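Local coordinates for protein EST1E (Clostridium proteoclasticum, PDB 2WTM) that hydrolyses esters as a promiscuous feruloyl esterase of the alpha/beta-hydrolase fold, probably through a serine-histidine-aspartate triad, at residues E154-E159 with Y172-Q177. Sequence-based numbering, arbitrary orientation.
Sequences ENIPDE and YVRVAQ
In the insertion that follows the sixth strand of the alpha/beta-hydrolase sheet, Ile156 plugs its side chain between Val173 and Arg174 of helix 171-176 and Gln177, one turn on from Val173, where an irregular loop packs against the helix. Ile156 CD1 does most of the touching, 3.7 Å from Val173 CG1; it also lies against Arg174 CG and meets the flat amide of Gln177, with Gln177 OE1 at 3.9 Å. The ethyl arm of Ile156 is nearly extended (chi2 167°), which carries CD1 over the helix, while the second branch, Ile156 CG2, rests 4.0 Å from Val173 CB.

No direct hydrogen bond joins the two segments; a water supplies the polar link. It donates to Ile156 O at 2.9 Å and to Asp158 OD1 at 2.6 Å, and accepts from Arg174 NH2 at 3.1 Å, lying in the guanidinium plane at its edge. Arg174, extended from CG to NE, runs past Ile156, whose CB lies over one face of its guanidinium. Asp158 and Arg174 therefore interact through the water, their opposite charges probably adding some attraction.

The stronger partners of the polar ends belong to the second subunit: Asp123 of that subunit forms a salt bridge with Arg174 NH1, while NH2 binds the water, and its Arg122 hydrogen-bonds Gln177 OE1. Within the chain, Gln177 NE2 is held by the carbonyls of Ala141 and Pro153, so its amide ties the loop to helix 137-143 as well as to the dimer interface. The loop leads into hairpin 159-162/166-169, which returns the chain to helix 171-176, packed through Tyr172 and Ala176 on helix 137-143.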
loop_
_atom_site.group_PDB
_atom_site.type_symbol
_atom_site.label_atom_id
_atom_site.label_comp_id
_atom_site.label_asym_id
_atom_site.label_seq_id
_atom_site.Cartn_x
_atom_site.Cartn_y
_atom_site.Cartn_z
ATOM N N GLU A 154 -0.308 -18.873 -4.542
ATOM C CA GLU A 154 0.264 -18.551 -5.799
ATOM C C GLU A 154 -0.742 -18.591 -6.953
ATOM O O GLU A 154 -0.358 -18.366 -8.094
ATOM C CB GLU A 154 1.382 -19.579 -6.111
ATOM C CG GLU A 154 2.463 -19.625 -5.053
ATOM C CD GLU A 154 3.149 -18.281 -4.853
ATOM O OE1 GLU A 154 3.399 -17.646 -5.879
ATOM O OE2 GLU A 154 3.460 -17.943 -3.704
ATOM N N ASN A 155 -2.017 -18.859 -6.682
ATOM C CA ASN A 155 -3.057 -18.725 -7.697
ATOM C C ASN A 155 -4.303 -18.284 -6.942
ATOM O O ASN A 155 -5.252 -19.019 -6.645
ATOM C CB ASN A 155 -3.284 -20.024 -8.470
ATOM C CG ASN A 155 -2.093 -20.383 -9.365
ATOM O OD1 ASN A 155 -1.811 -19.693 -10.379
ATOM N ND2 ASN A 155 -1.331 -21.396 -8.944
ATOM N N ILE A 156 -4.195 -17.066 -6.523
ATOM C CA ILE A 156 -5.185 -16.449 -5.615
ATOM C C ILE A 156 -6.528 -16.336 -6.357
ATOM O O ILE A 156 -6.558 -15.922 -7.509
ATOM C CB ILE A 156 -4.692 -15.051 -5.222
ATOM C CG1 ILE A 156 -3.480 -15.180 -4.315
ATOM C CG2 ILE A 156 -5.780 -14.162 -4.503
ATOM C CD1 ILE A 156 -2.730 -13.894 -4.121
ATOM N N PRO A 157 -7.612 -16.676 -5.680
ATOM C CA PRO A 157 -8.876 -16.511 -6.367
ATOM C C PRO A 157 -9.230 -15.070 -6.745
ATOM O O PRO A 157 -8.921 -14.127 -6.021
ATOM C CB PRO A 157 -9.894 -16.993 -5.368
ATOM C CG PRO A 157 -9.175 -17.559 -4.261
ATOM C CD PRO A 157 -7.771 -17.186 -4.317
ATOM N N ASP A 158 -10.040 -14.911 -7.784
ATOM C CA ASP A 158 -10.492 -13.571 -8.162
ATOM C C ASP A 158 -11.398 -12.974 -7.070
ATOM O O ASP A 158 -11.416 -11.762 -6.875
ATOM C CB ASP A 158 -11.262 -13.596 -9.470
ATOM C CG ASP A 158 -10.388 -13.807 -10.698
ATOM O OD1 ASP A 158 -9.140 -13.532 -10.690
ATOM O OD2 ASP A 158 -11.012 -14.244 -11.698
ATOM N N GLU A 159 -12.201 -13.832 -6.451
ATOM C CA GLU A 159 -13.165 -13.389 -5.456
ATOM C C GLU A 159 -13.341 -14.454 -4.374
ATOM O O GLU A 159 -13.321 -15.670 -4.674
ATOM C CB GLU A 159 -14.483 -13.114 -6.148
ATOM C CG GLU A 159 -15.532 -12.505 -5.222
ATOM C CD GLU A 159 -16.870 -12.314 -5.941
ATOM O OE1 GLU A 159 -16.955 -11.494 -6.864
ATOM O OE2 GLU A 159 -17.848 -12.996 -5.601
ATOM N N TYR A 172 -7.218 -8.035 -2.235
ATOM C CA TYR A 172 -7.005 -7.911 -0.777
ATOM C C TYR A 172 -5.786 -8.814 -0.409
ATOM O O TYR A 172 -4.900 -8.360 0.331
ATOM C CB TYR A 172 -8.269 -8.308 0.022
ATOM C CG TYR A 172 -8.027 -8.280 1.530
ATOM C CD1 TYR A 172 -8.491 -7.292 2.317
ATOM C CD2 TYR A 172 -7.280 -9.263 2.135
ATOM C CE1 TYR A 172 -8.190 -7.248 3.646
ATOM C CE2 TYR A 172 -6.960 -9.240 3.464
ATOM C CZ TYR A 172 -7.444 -8.236 4.240
ATOM O OH TYR A 172 -7.171 -8.197 5.605
ATOM N N VAL A 173 -5.801 -10.066 -0.858
ATOM C CA VAL A 173 -4.724 -11.035 -0.588
ATOM C C VAL A 173 -3.383 -10.674 -1.260
ATOM O O VAL A 173 -2.356 -10.712 -0.608
ATOM C CB VAL A 173 -5.124 -12.491 -0.980
ATOM C CG1 VAL A 173 -4.009 -13.510 -0.712
ATOM C CG2 VAL A 173 -6.457 -12.838 -0.252
ATOM N N ARG A 174 -3.446 -10.262 -2.530
ATOM C CA ARG A 174 -2.231 -9.787 -3.242
ATOM C C ARG A 174 -1.497 -8.708 -2.472
ATOM O O ARG A 174 -0.298 -8.695 -2.377
ATOM C CB ARG A 174 -2.597 -9.344 -4.624
ATOM C CG ARG A 174 -3.245 -10.399 -5.495
ATOM C CD ARG A 174 -3.474 -10.002 -6.882
ATOM N NE ARG A 174 -4.139 -11.039 -7.663
ATOM C CZ ARG A 174 -3.503 -11.992 -8.326
ATOM N NH1 ARG A 174 -2.182 -12.027 -8.316
ATOM N NH2 ARG A 174 -4.175 -12.900 -9.030
ATOM N N VAL A 175 -2.283 -7.765 -1.915
ATOM C CA VAL A 175 -1.733 -6.686 -1.114
ATOM C C VAL A 175 -1.231 -7.185 0.230
ATOM O O VAL A 175 -0.146 -6.868 0.687
ATOM C CB VAL A 175 -2.789 -5.580 -0.928
ATOM C CG1 VAL A 175 -2.378 -4.612 0.139
ATOM C CG2 VAL A 175 -3.070 -4.876 -2.256
ATOM N N ALA A 176 -2.039 -7.953 0.925
ATOM C CA ALA A 176 -1.696 -8.415 2.261
ATOM C C ALA A 176 -0.381 -9.184 2.275
ATOM O O ALA A 176 0.432 -9.091 3.211
ATOM C CB ALA A 176 -2.795 -9.286 2.856
ATOM N N GLN A 177 -0.226 -10.018 1.276
ATOM C CA GLN A 177 0.966 -10.816 1.214
ATOM C C GLN A 177 2.274 -9.986 1.221
ATOM O O GLN A 177 3.356 -10.514 1.584
ATOM C CB GLN A 177 0.924 -11.678 -0.056
ATOM C CG GLN A 177 -0.020 -12.875 -0.032
ATOM C CD GLN A 177 0.128 -13.715 -1.283
ATOM O OE1 GLN A 177 0.612 -13.257 -2.297
ATOM N NE2 GLN A 177 -0.376 -14.964 -1.215
HETATM O O HOH W 1 -7.164 -13.512 -8.961
#